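Local coordinates for Non-structural protein NS1 (Murine minute virus, PDB 4R94) that nicks viral DNA at the replication origin through its N-terminal nickase domain, the part modelled here, and unwinds DNA with ATP to initiate and direct viral replication, at residues 63-66 against 67-71; 88-91 against 92-95; 106-109 against 110-113; 204-207 against 208-212; 238-242 against 243-247. All coordinates share one frame; numbering follows the deposited sequence.

Interaction 1 of 5, residues 63-66 against 67-71; sequences AETT and WDQSE
With chi1 at 65°, S70 carries its OG between its own backbone N and carbonyl carbon, and that rotation sets the hydroxyl against the T66 carbonyl one turn back, where OG donates to T66 O at 2.8 Å. Q69 turns the other way, CG beside its backbone N (chi1 -53°), and folds again at chi2 (-46°). CG of Q69 thus lies alongside CG2 of T65 at 3.7 Å, the two side chains pointing the same way. Both pairs belong to the last turns of the alpha-helix 54-70 of the nickase domain, and the serine makes a hydroxyl-to-carbonyl bond within the helix. The regular i to i+4 ladder runs from W67 N to A63 O, from D68 N to E64 O and from Q69 N to T65 O. The next rung, S70 N to T66 O, is weak at 3.1 Å, which makes the serine hydroxyl the firmer grip on that carbonyl as the helix runs out. T66 sends its own hydroxyl back to G62 O. W67 leads its indole away from the turn to meet the ring of F88 and, in a cation-pi contact, K216; A63, T66 and W67 all pack on L229 of strand 227-232. Towards solvent, one water links three polar ends: it donates to D68 OD2 at 2.7 Å, stands 3.1 Å from T65 OG1, and accepts a weak bond from Q69 NE2.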
# COMPACT_ATOMS: atom_id res chain seq x y z
N ALA A 63 3.87 8.60 -7.53
CA ALA A 63 3.13 8.87 -6.29
C ALA A 63 2.89 10.37 -6.09
O ALA A 63 1.81 10.79 -5.69
CB ALA A 63 3.88 8.29 -5.08
N GLU A 64 3.94 11.16 -6.35
CA GLU A 64 3.87 12.61 -6.25
C GLU A 64 2.78 13.17 -7.14
O GLU A 64 1.97 13.98 -6.71
CB GLU A 64 5.22 13.24 -6.63
CG GLU A 64 6.33 12.96 -5.63
CD GLU A 64 7.72 13.21 -6.21
OE1 GLU A 64 7.83 13.43 -7.43
OE2 GLU A 64 8.69 13.16 -5.43
N THR A 65 2.75 12.73 -8.39
CA THR A 65 1.79 13.28 -9.34
C THR A 65 0.38 12.78 -9.03
O THR A 65 -0.58 13.50 -9.22
CB THR A 65 2.20 12.95 -10.78
OG1 THR A 65 3.40 13.69 -11.07
CG2 THR A 65 1.14 13.37 -11.79
N THR A 66 0.26 11.57 -8.52
CA THR A 66 -1.03 11.07 -8.07
C THR A 66 -1.57 11.93 -6.93
O THR A 66 -2.75 12.30 -6.92
CB THR A 66 -0.93 9.60 -7.63
OG1 THR A 66 -0.66 8.79 -8.78
CG2 THR A 66 -2.23 9.13 -6.99
N TRP A 67 -0.70 12.26 -5.97
CA TRP A 67 -1.08 13.18 -4.90
C TRP A 67 -1.50 14.53 -5.47
O TRP A 67 -2.54 15.09 -5.11
CB TRP A 67 0.07 13.36 -3.90
CG TRP A 67 -0.24 14.38 -2.83
CD1 TRP A 67 -0.07 15.74 -2.91
CD2 TRP A 67 -0.79 14.13 -1.52
NE1 TRP A 67 -0.48 16.34 -1.75
CE2 TRP A 67 -0.92 15.38 -0.88
CE3 TRP A 67 -1.19 12.97 -0.84
CZ2 TRP A 67 -1.42 15.50 0.42
CZ3 TRP A 67 -1.69 13.10 0.46
CH2 TRP A 67 -1.80 14.36 1.07
N ASP A 68 -0.67 15.07 -6.37
CA ASP A 68 -0.92 16.39 -6.93
C ASP A 68 -2.26 16.47 -7.67
O ASP A 68 -2.99 17.46 -7.56
CB ASP A 68 0.22 16.81 -7.87
CG ASP A 68 1.53 17.06 -7.14
OD1 ASP A 68 1.52 17.34 -5.92
OD2 ASP A 68 2.59 16.96 -7.81
N GLN A 69 -2.59 15.44 -8.44
CA GLN A 69 -3.77 15.49 -9.28
C GLN A 69 -5.04 15.19 -8.47
O GLN A 69 -6.15 15.55 -8.87
CB GLN A 69 -3.63 14.52 -10.46
CG GLN A 69 -2.34 14.67 -11.30
CD GLN A 69 -1.98 16.13 -11.68
OE1 GLN A 69 -2.79 16.82 -12.33
NE2 GLN A 69 -0.75 16.58 -11.30
N SER A 70 -4.88 14.53 -7.33
CA SER A 70 -6.04 14.16 -6.52
C SER A 70 -6.29 15.17 -5.41
O SER A 70 -7.25 15.05 -4.63
CB SER A 70 -5.86 12.76 -5.93
OG SER A 70 -4.79 12.73 -5.01
N GLU A 71 -5.42 16.17 -5.34
CA GLU A 71 -5.56 17.23 -4.36
C GLU A 71 -6.75 18.12 -4.69
O GLU A 71 -6.88 18.60 -5.82
CB GLU A 71 -4.28 18.07 -4.28
CG GLU A 71 -4.31 19.12 -3.19
CD GLU A 71 -2.93 19.64 -2.88
OE1 GLU A 71 -2.28 20.18 -3.81
OE2 GLU A 71 -2.50 19.51 -1.72
O HOH W 1 2.46 16.59 -10.49

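Interaction 2 of 5, residues 88-91 against 92-95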
# COMPACT_ATOMS: atom_id res chain seq x y z
N PHE A 88 5.15 9.00 -0.13
CA PHE A 88 5.56 8.85 -1.53
C PHE A 88 6.67 7.81 -1.66
O PHE A 88 6.64 6.95 -2.56
CB PHE A 88 6.04 10.17 -2.12
CG PHE A 88 5.00 11.25 -2.11
CD1 PHE A 88 3.65 10.93 -2.04
CD2 PHE A 88 5.38 12.58 -2.17
CE1 PHE A 88 2.69 11.93 -2.03
CE2 PHE A 88 4.42 13.58 -2.16
CZ PHE A 88 3.08 13.26 -2.09
N ILE A 89 7.66 7.90 -0.78
CA ILE A 89 8.71 6.90 -0.73
C ILE A 89 8.12 5.51 -0.48
O ILE A 89 8.46 4.58 -1.18
CB ILE A 89 9.76 7.25 0.33
CG1 ILE A 89 10.55 8.48 -0.14
CG2 ILE A 89 10.69 6.05 0.57
CD1 ILE A 89 11.47 9.07 0.91
N PHE A 90 7.24 5.36 0.50
CA PHE A 90 6.70 4.03 0.77
C PHE A 90 5.90 3.50 -0.42
O PHE A 90 5.93 2.30 -0.70
CB PHE A 90 5.83 4.03 2.03
CG PHE A 90 6.60 4.03 3.31
CD1 PHE A 90 7.85 3.43 3.41
CD2 PHE A 90 6.05 4.62 4.45
CE1 PHE A 90 8.55 3.43 4.62
CE2 PHE A 90 6.74 4.60 5.65
CZ PHE A 90 7.99 4.01 5.74
N ASP A 91 5.21 4.38 -1.14
CA ASP A 91 4.45 3.93 -2.32
C ASP A 91 5.40 3.30 -3.32
O ASP A 91 5.14 2.21 -3.83
CB ASP A 91 3.68 5.09 -2.96
CG ASP A 91 2.59 4.61 -3.90
OD1 ASP A 91 1.68 3.89 -3.44
OD2 ASP A 91 2.66 4.95 -5.11
N SER A 92 6.55 3.95 -3.54
CA SER A 92 7.53 3.39 -4.46
C SER A 92 8.09 2.06 -3.95
O SER A 92 8.27 1.14 -4.74
CB SER A 92 8.68 4.39 -4.76
OG SER A 92 9.57 4.57 -3.66
N LEU A 93 8.37 1.95 -2.65
CA LEU A 93 8.95 0.73 -2.09
C LEU A 93 7.97 -0.45 -2.09
O LEU A 93 8.37 -1.59 -2.38
CB LEU A 93 9.45 0.97 -0.66
CG LEU A 93 10.61 1.97 -0.52
CD1 LEU A 93 10.95 2.09 0.96
CD2 LEU A 93 11.85 1.56 -1.34
N VAL A 94 6.72 -0.18 -1.73
CA VAL A 94 5.68 -1.21 -1.77
C VAL A 94 5.57 -1.78 -3.19
O VAL A 94 5.61 -3.00 -3.39
CB VAL A 94 4.33 -0.65 -1.32
CG1 VAL A 94 3.21 -1.66 -1.59
CG2 VAL A 94 4.39 -0.32 0.19
N LYS A 95 5.47 -0.88 -4.17
CA LYS A 95 5.32 -1.32 -5.55
C LYS A 95 6.56 -2.05 -6.04
O LYS A 95 6.43 -3.04 -6.76
CB LYS A 95 4.97 -0.14 -6.44
CG LYS A 95 3.55 0.32 -6.15
CD LYS A 95 3.16 1.59 -6.85
CE LYS A 95 1.70 1.89 -6.51
NZ LYS A 95 1.26 3.17 -7.12
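The carbonyl oxygen I89 O is gripped twice from the next turn: S92 OG donates to it at 2.7 Å, and L93 N donates to it at 3.0 Å. The serine can do this because chi1 of 72° places OG between its backbone N and carbonyl carbon, close to the preceding turn. The backbone donor arrives nearly head-on to the carbonyl, the hydroxyl at a wider slant. On another side of the helix, the extended chain of K95 rises past D91 O and puts NZ 3.0 Å from D91 OD2, a salt bridge that meets the syn side of the carboxylate, 21° out of its plane. This i to i+4 pair lies within the long helix 81-104, which packs against the antiparallel sheet of an HUH-type nickase fold. Both charged ends have second partners across that interface: D91 OD1 bonds H118 NE2, and K95 NZ bonds S231 OG, so the buried charges are held in a polar network rather than by each other alone. F90 and L93 turn to helix 142-160, where L93 CD1 approaches the edge of the F90 ring, 4.2 Å from CD1 of F90; the same methyl lies 4.0 Å from CG2 of I89, whose side chain touches Q60 of helix 54-70.

Interaction 3 of 5, residues 106-109 against 110-113; sequences NIFP and GDVN
The F108 ring lies against the backbone of G110, its CD2 3.3 Å from G110 N and its CE2 3.6 Å from G110 CA. CG of F108 stands anti to the backbone N (chi1 -179°), and this swings the phenyl forward along the chain, onto the turn that follows. With no CB on G110, the ring can settle this close to the main chain. The backbone beneath it makes two overlapping type I beta turns, in effect a short 3-10 turn: D111 N donates to F108 O at 2.8 Å, and V112 N to P109 O at 3.2 Å. In both bonds the donor sits well above the carbonyl plane, as the tight curl demands. P109 begins the curl, its ring holding phi near the value the turn needs. These turns join the end of helix 81-104 to strand 112-121, the strand that later carries the metal ligand E119, although the turn itself is far from the site. On the buried side, CG2 of I107 meets CG2 of V112 at 3.4 Å, tighter than usual for methyls; the two side chains cross at about a right angle, and L102 of the preceding helix touches both. On the solvent side, a water accepts from F108 N at 2.9 Å and donates to D111 OD2 at 2.8 Å, bridging residues i and i+3 of the first turn. D111 also has K135 as a long, weak ionic partner. The chemistry thus divides: backbone bonds set the curl, a tight methyl pair packs its inner side against L102, and on the polar side a water and the distant K135 amine probably share the charge of the D111 carboxylate.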
# COMPACT_ATOMS: atom_id res chain seq x y z
N ASN A 106 7.55 -14.66 -13.19
CA ASN A 106 7.43 -14.36 -14.62
C ASN A 106 6.03 -13.90 -15.00
O ASN A 106 5.50 -14.29 -16.05
CB ASN A 106 7.82 -15.57 -15.46
CG ASN A 106 9.22 -16.05 -15.17
OD1 ASN A 106 10.18 -15.28 -15.25
ND2 ASN A 106 9.35 -17.31 -14.78
N ILE A 107 5.41 -13.11 -14.13
CA ILE A 107 4.08 -12.59 -14.40
C ILE A 107 4.16 -11.23 -15.09
O ILE A 107 4.78 -10.29 -14.59
CB ILE A 107 3.24 -12.47 -13.11
CG1 ILE A 107 3.05 -13.85 -12.48
CG2 ILE A 107 1.89 -11.90 -13.42
CD1 ILE A 107 2.37 -13.82 -11.12
N PHE A 108 3.57 -11.17 -16.28
CA PHE A 108 3.48 -9.94 -17.07
C PHE A 108 2.60 -8.96 -16.31
O PHE A 108 1.48 -9.31 -15.95
CB PHE A 108 2.91 -10.27 -18.46
CG PHE A 108 2.79 -9.09 -19.38
CD1 PHE A 108 3.84 -8.73 -20.20
CD2 PHE A 108 1.60 -8.39 -19.48
CE1 PHE A 108 3.73 -7.66 -21.07
CE2 PHE A 108 1.47 -7.32 -20.35
CZ PHE A 108 2.53 -6.96 -21.14
N PRO A 109 3.10 -7.74 -16.05
CA PRO A 109 2.39 -6.79 -15.18
C PRO A 109 0.97 -6.49 -15.65
O PRO A 109 0.06 -6.29 -14.83
CB PRO A 109 3.27 -5.53 -15.25
CG PRO A 109 4.62 -6.04 -15.59
CD PRO A 109 4.40 -7.20 -16.51
N GLY A 110 0.77 -6.50 -16.96
CA GLY A 110 -0.56 -6.32 -17.52
C GLY A 110 -1.55 -7.44 -17.24
O GLY A 110 -2.74 -7.27 -17.46
N ASP A 111 -1.08 -8.59 -16.75
CA ASP A 111 -1.97 -9.70 -16.44
C ASP A 111 -2.37 -9.68 -14.96
O ASP A 111 -2.91 -10.66 -14.45
CB ASP A 111 -1.33 -11.05 -16.78
CG ASP A 111 -1.11 -11.25 -18.27
OD1 ASP A 111 -1.83 -10.60 -19.07
OD2 ASP A 111 -0.23 -12.05 -18.64
N VAL A 112 -2.06 -8.58 -14.29
CA VAL A 112 -2.28 -8.47 -12.84
C VAL A 112 -3.24 -7.34 -12.52
O VAL A 112 -3.10 -6.25 -13.05
CB VAL A 112 -0.95 -8.17 -12.10
CG1 VAL A 112 -1.16 -8.26 -10.60
CG2 VAL A 112 0.11 -9.12 -12.54
N ASN A 113 -4.20 -7.58 -11.63
CA ASN A 113 -5.00 -6.48 -11.12
C ASN A 113 -4.49 -6.12 -9.74
O ASN A 113 -4.31 -7.01 -8.90
CB ASN A 113 -6.48 -6.86 -11.06
CG ASN A 113 -7.06 -7.16 -12.43
OD1 ASN A 113 -6.82 -6.43 -13.39
ND2 ASN A 113 -7.81 -8.24 -12.53
O HOH W 2 1.70 -13.29 -16.97
O HOH W 3 -2.39 -4.53 -15.07

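Interaction 4 of 5, residues 204-207 against 208-212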
# COMPACT_ATOMS: atom_id res chain seq x y z
N GLY A 204 -13.16 -5.59 -7.12
CA GLY A 204 -14.01 -4.44 -7.35
C GLY A 204 -14.90 -4.10 -6.17
O GLY A 204 -15.02 -2.93 -5.80
N ASN A 205 -15.50 -5.11 -5.55
CA ASN A 205 -16.40 -4.84 -4.45
C ASN A 205 -15.71 -4.22 -3.24
O ASN A 205 -16.21 -3.27 -2.66
CB ASN A 205 -17.14 -6.11 -4.02
CG ASN A 205 -18.14 -6.57 -5.05
OD1 ASN A 205 -18.46 -5.85 -6.00
ND2 ASN A 205 -18.64 -7.79 -4.87
N MET A 206 -14.55 -4.76 -2.88
CA MET A 206 -13.80 -4.23 -1.74
C MET A 206 -13.37 -2.78 -1.99
O MET A 206 -13.40 -1.96 -1.08
CB MET A 206 -12.58 -5.11 -1.44
CG MET A 206 -11.82 -4.67 -0.19
SD MET A 206 -12.78 -4.91 1.32
CE MET A 206 -13.14 -6.64 1.11
N ILE A 207 -12.95 -2.47 -3.22
CA ILE A 207 -12.55 -1.11 -3.50
C ILE A 207 -13.77 -0.15 -3.42
O ILE A 207 -13.73 0.85 -2.70
CB ILE A 207 -11.86 -1.03 -4.88
CG1 ILE A 207 -10.58 -1.88 -4.82
CG2 ILE A 207 -11.58 0.43 -5.25
CD1 ILE A 207 -9.91 -2.11 -6.18
N ALA A 208 -14.85 -0.49 -4.11
CA ALA A 208 -16.00 0.41 -4.20
C ALA A 208 -16.75 0.55 -2.88
O ALA A 208 -17.13 1.65 -2.48
CB ALA A 208 -16.95 -0.07 -5.28
N TYR A 209 -16.95 -0.58 -2.20
CA TYR A 209 -17.77 -0.59 -0.99
C TYR A 209 -16.99 -0.33 0.29
O TYR A 209 -17.58 -0.19 1.36
CB TYR A 209 -18.50 -1.92 -0.87
CG TYR A 209 -19.46 -2.22 -2.00
CD1 TYR A 209 -20.32 -1.23 -2.47
CD2 TYR A 209 -19.50 -3.47 -2.58
CE1 TYR A 209 -21.20 -1.50 -3.51
CE2 TYR A 209 -20.39 -3.75 -3.61
CZ TYR A 209 -21.23 -2.76 -4.07
OH TYR A 209 -22.12 -3.02 -5.10
N TYR A 210 -15.66 -0.29 0.21
CA TYR A 210 -14.89 -0.09 1.43
C TYR A 210 -13.73 0.92 1.23
O TYR A 210 -13.73 1.98 1.87
CB TYR A 210 -14.35 -1.43 1.96
CG TYR A 210 -13.57 -1.27 3.23
CD1 TYR A 210 -14.20 -0.89 4.42
CD2 TYR A 210 -12.20 -1.46 3.26
CE1 TYR A 210 -13.49 -0.71 5.59
CE2 TYR A 210 -11.47 -1.29 4.43
CZ TYR A 210 -12.12 -0.91 5.58
OH TYR A 210 -11.38 -0.74 6.73
N PHE A 211 -12.74 0.64 0.39
CA PHE A 211 -11.60 1.57 0.38
C PHE A 211 -11.98 2.97 -0.12
O PHE A 211 -11.47 3.97 0.39
CB PHE A 211 -10.43 1.01 -0.44
CG PHE A 211 -9.75 -0.14 0.24
CD1 PHE A 211 -9.11 0.06 1.46
CD2 PHE A 211 -9.79 -1.42 -0.31
CE1 PHE A 211 -8.48 -1.00 2.12
CE2 PHE A 211 -9.16 -2.48 0.34
CZ PHE A 211 -8.53 -2.28 1.56
N LEU A 212 -12.89 3.05 -1.09
CA LEU A 212 -13.33 4.35 -1.59
C LEU A 212 -14.29 5.09 -0.63
O LEU A 212 -14.68 6.23 -0.90
CB LEU A 212 -13.99 4.18 -2.97
CG LEU A 212 -13.07 3.74 -4.11
CD1 LEU A 212 -13.76 3.84 -5.48
CD2 LEU A 212 -11.75 4.53 -4.09
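M206 lays CG against CE2 of F211 at 3.5 Å, and its chain, bent at chi2 (67°) and again at chi3, brings the sulfur round beside a second ring. SD makes oblique Met-aromatic contacts to both: 4.9 Å from the centroid of the Y210 ring and 5.2 Å from that of the F211 ring. This apolar knot sits where helix 203-211 widens into a pi-type turn, just at Y210, the active-site tyrosine of the nickase domain. The widening shows in the backbone, where M206 O takes a weak bond from Y210 N and a straighter one from F211 N at 3.1 Å, while I207 O receives L212 N, again five residues on. L212 follows with its side chain, CG standing 3.8 Å from CG2 of I207. The F211 ring also touches H129, so the packing reaches one of the metal ligands directly; magnesium lies about 5 Å from the Y210 side chain. Farther back, the helix is regular, A208 N bonding G204 O. At the outer, polar edge N205 lies alongside Y209, amide and ring planes 40° apart; the amide oxygen OD1 bonds Y252 OH, while CB of N205 stays 3.8 Å from CD2 of Y209.

Interaction 5 of 5, residues 238-242 against 243-247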
# COMPACT_ATOMS: atom_id res chain seq x y z
N ASN A 238 -6.44 6.65 -9.19
CA ASN A 238 -5.30 7.46 -8.75
C ASN A 238 -5.63 8.93 -8.57
O ASN A 238 -5.37 9.52 -7.54
CB ASN A 238 -4.13 7.39 -9.74
CG ASN A 238 -3.54 6.01 -9.88
OD1 ASN A 238 -4.26 5.03 -10.05
ND2 ASN A 238 -2.22 5.93 -9.85
N PHE A 239 -6.19 9.53 -9.62
CA PHE A 239 -6.30 10.98 -9.64
C PHE A 239 -7.62 11.48 -9.08
O PHE A 239 -7.88 12.68 -9.07
CB PHE A 239 -6.12 11.52 -11.07
CG PHE A 239 -4.76 11.25 -11.67
CD1 PHE A 239 -3.68 10.84 -10.90
CD2 PHE A 239 -4.57 11.43 -13.03
CE1 PHE A 239 -2.43 10.59 -11.48
CE2 PHE A 239 -3.33 11.19 -13.62
CZ PHE A 239 -2.26 10.78 -12.84
N LEU A 240 -8.46 10.57 -8.58
CA LEU A 240 -9.77 10.98 -8.08
C LEU A 240 -9.70 11.73 -6.74
O LEU A 240 -9.04 11.29 -5.80
CB LEU A 240 -10.68 9.76 -7.91
CG LEU A 240 -10.95 8.92 -9.16
CD1 LEU A 240 -11.96 7.81 -8.85
CD2 LEU A 240 -11.45 9.81 -10.30
N LYS A 241 -10.42 12.85 -6.67
CA LYS A 241 -10.59 13.60 -5.42
C LYS A 241 -11.58 12.85 -4.54
O LYS A 241 -12.31 11.99 -5.04
CB LYS A 241 -11.07 15.01 -5.72
CG LYS A 241 -10.12 15.80 -6.63
CD LYS A 241 -10.74 17.11 -7.12
CE LYS A 241 -9.66 18.01 -7.72
NZ LYS A 241 -8.81 17.28 -8.70
N GLU A 242 -11.63 13.16 -3.24
CA GLU A 242 -12.49 12.40 -2.32
C GLU A 242 -13.94 12.39 -2.78
O GLU A 242 -14.60 11.36 -2.76
CB GLU A 242 -12.45 12.92 -0.87
CG GLU A 242 -13.19 11.94 0.07
CD GLU A 242 -13.42 12.41 1.51
OE1 GLU A 242 -12.60 13.18 2.06
OE2 GLU A 242 -14.44 11.97 2.10
N GLY A 243 -14.43 13.55 -3.23
CA GLY A 243 -15.81 13.64 -3.69
C GLY A 243 -16.08 12.73 -4.87
O GLY A 243 -17.14 12.13 -4.96
N GLU A 244 -15.10 12.61 -5.75
CA GLU A 244 -15.24 11.79 -6.95
C GLU A 244 -15.22 10.30 -6.58
O GLU A 244 -15.87 9.49 -7.23
CB GLU A 244 -14.13 12.11 -7.96
CG GLU A 244 -14.21 13.54 -8.49
CD GLU A 244 -13.04 13.93 -9.39
OE1 GLU A 244 -11.87 13.69 -9.02
OE2 GLU A 244 -13.30 14.48 -10.48
N ARG A 245 -14.44 9.96 -5.56
CA ARG A 245 -14.37 8.58 -5.10
C ARG A 245 -15.73 8.14 -4.55
O ARG A 245 -16.19 7.03 -4.81
CB ARG A 245 -13.27 8.44 -4.04
CG ARG A 245 -11.84 8.57 -4.62
CD ARG A 245 -10.83 8.94 -3.53
NE ARG A 245 -10.81 7.95 -2.45
CZ ARG A 245 -9.89 7.00 -2.32
NH1 ARG A 245 -8.91 6.88 -3.21
NH2 ARG A 245 -9.98 6.15 -1.30
N HIS A 246 -16.37 9.01 -3.79
CA HIS A 246 -17.71 8.70 -3.26
C HIS A 246 -18.73 8.61 -4.39
O HIS A 246 -19.63 7.77 -4.34
CB HIS A 246 -18.13 9.75 -2.23
CG HIS A 246 -17.25 9.77 -1.02
ND1 HIS A 246 -16.80 8.62 -0.41
CD2 HIS A 246 -16.73 10.80 -0.31
CE1 HIS A 246 -16.04 8.95 0.62
NE2 HIS A 246 -15.99 10.26 0.71
N LEU A 247 -18.60 9.45 -5.42
CA LEU A 247 -19.44 9.28 -6.61
C LEU A 247 -19.24 7.91 -7.27
O LEU A 247 -20.20 7.29 -7.70
CB LEU A 247 -19.17 10.38 -7.63
CG LEU A 247 -19.70 11.79 -7.39
CD1 LEU A 247 -19.42 12.64 -8.63
CD2 LEU A 247 -21.18 11.77 -7.08
O HOH W 4 -9.70 14.46 -10.34
O HOH W 5 -7.93 8.57 -5.31
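E242 OE2 accepts a 2.7 Å hydrogen bond from H246 NE2, which lies nearly in the imidazole plane and uses the anti lone pair of the carboxylate. The two flat groups stand almost perpendicular, 77° apart, while E242 O sits over one face of the imidazole. E242 reaches its partner because CG is anti to the backbone N (chi1 -171°) and the chain runs straight beyond. One residue earlier, K241 N donates to E244 OE1 at 2.9 Å, nearly straight and also on an anti lone pair. K241 is the N-cap of helix 242-252, so this is one half of a capping box: the N3 glutamate ties down the N-H of the cap residue. The first backbone rung of the helix, R245 N to K241 O, follows at 3.0 Å. A water donating to both F239 O and E244 OE1 steadies that carboxylate. L240 packs its CB on CG of R245 at 3.7 Å. In the next shell, E242 OE1 bonds K216 N, fixing the other carboxylate oxygen. The R245 guanidinium is held by several partners: NH2 bonds Q117 OE1, NH1 bonds S230 OG and, in the group's plane, a water at 2.9 Å that also lies near L240 O, while Y227 gives a cation-pi contact.

Interactions 1, 5 and 4 form a continuous chain of touching parts along one flank of the nickase domain. Interaction 1 meets interaction 5 where T66 CG2 comes 3.2 Å from N238 O, and interaction 5 meets interaction 4 where L212 CD2 packs 3.6 Å from R245 CZ. Interaction 2 joins from the neighbouring helix, A63 CB lying 3.6 Å from D91 OD2. Interaction 4 stands nearest the metal held by E119, H127 and H129; R245 of interaction 5 is about 11 Å from magnesium and V94 of interaction 2 about 13 Å, side chain to ion. Interaction 3 touches none of the others, its centre 19 to 26 Å from theirs.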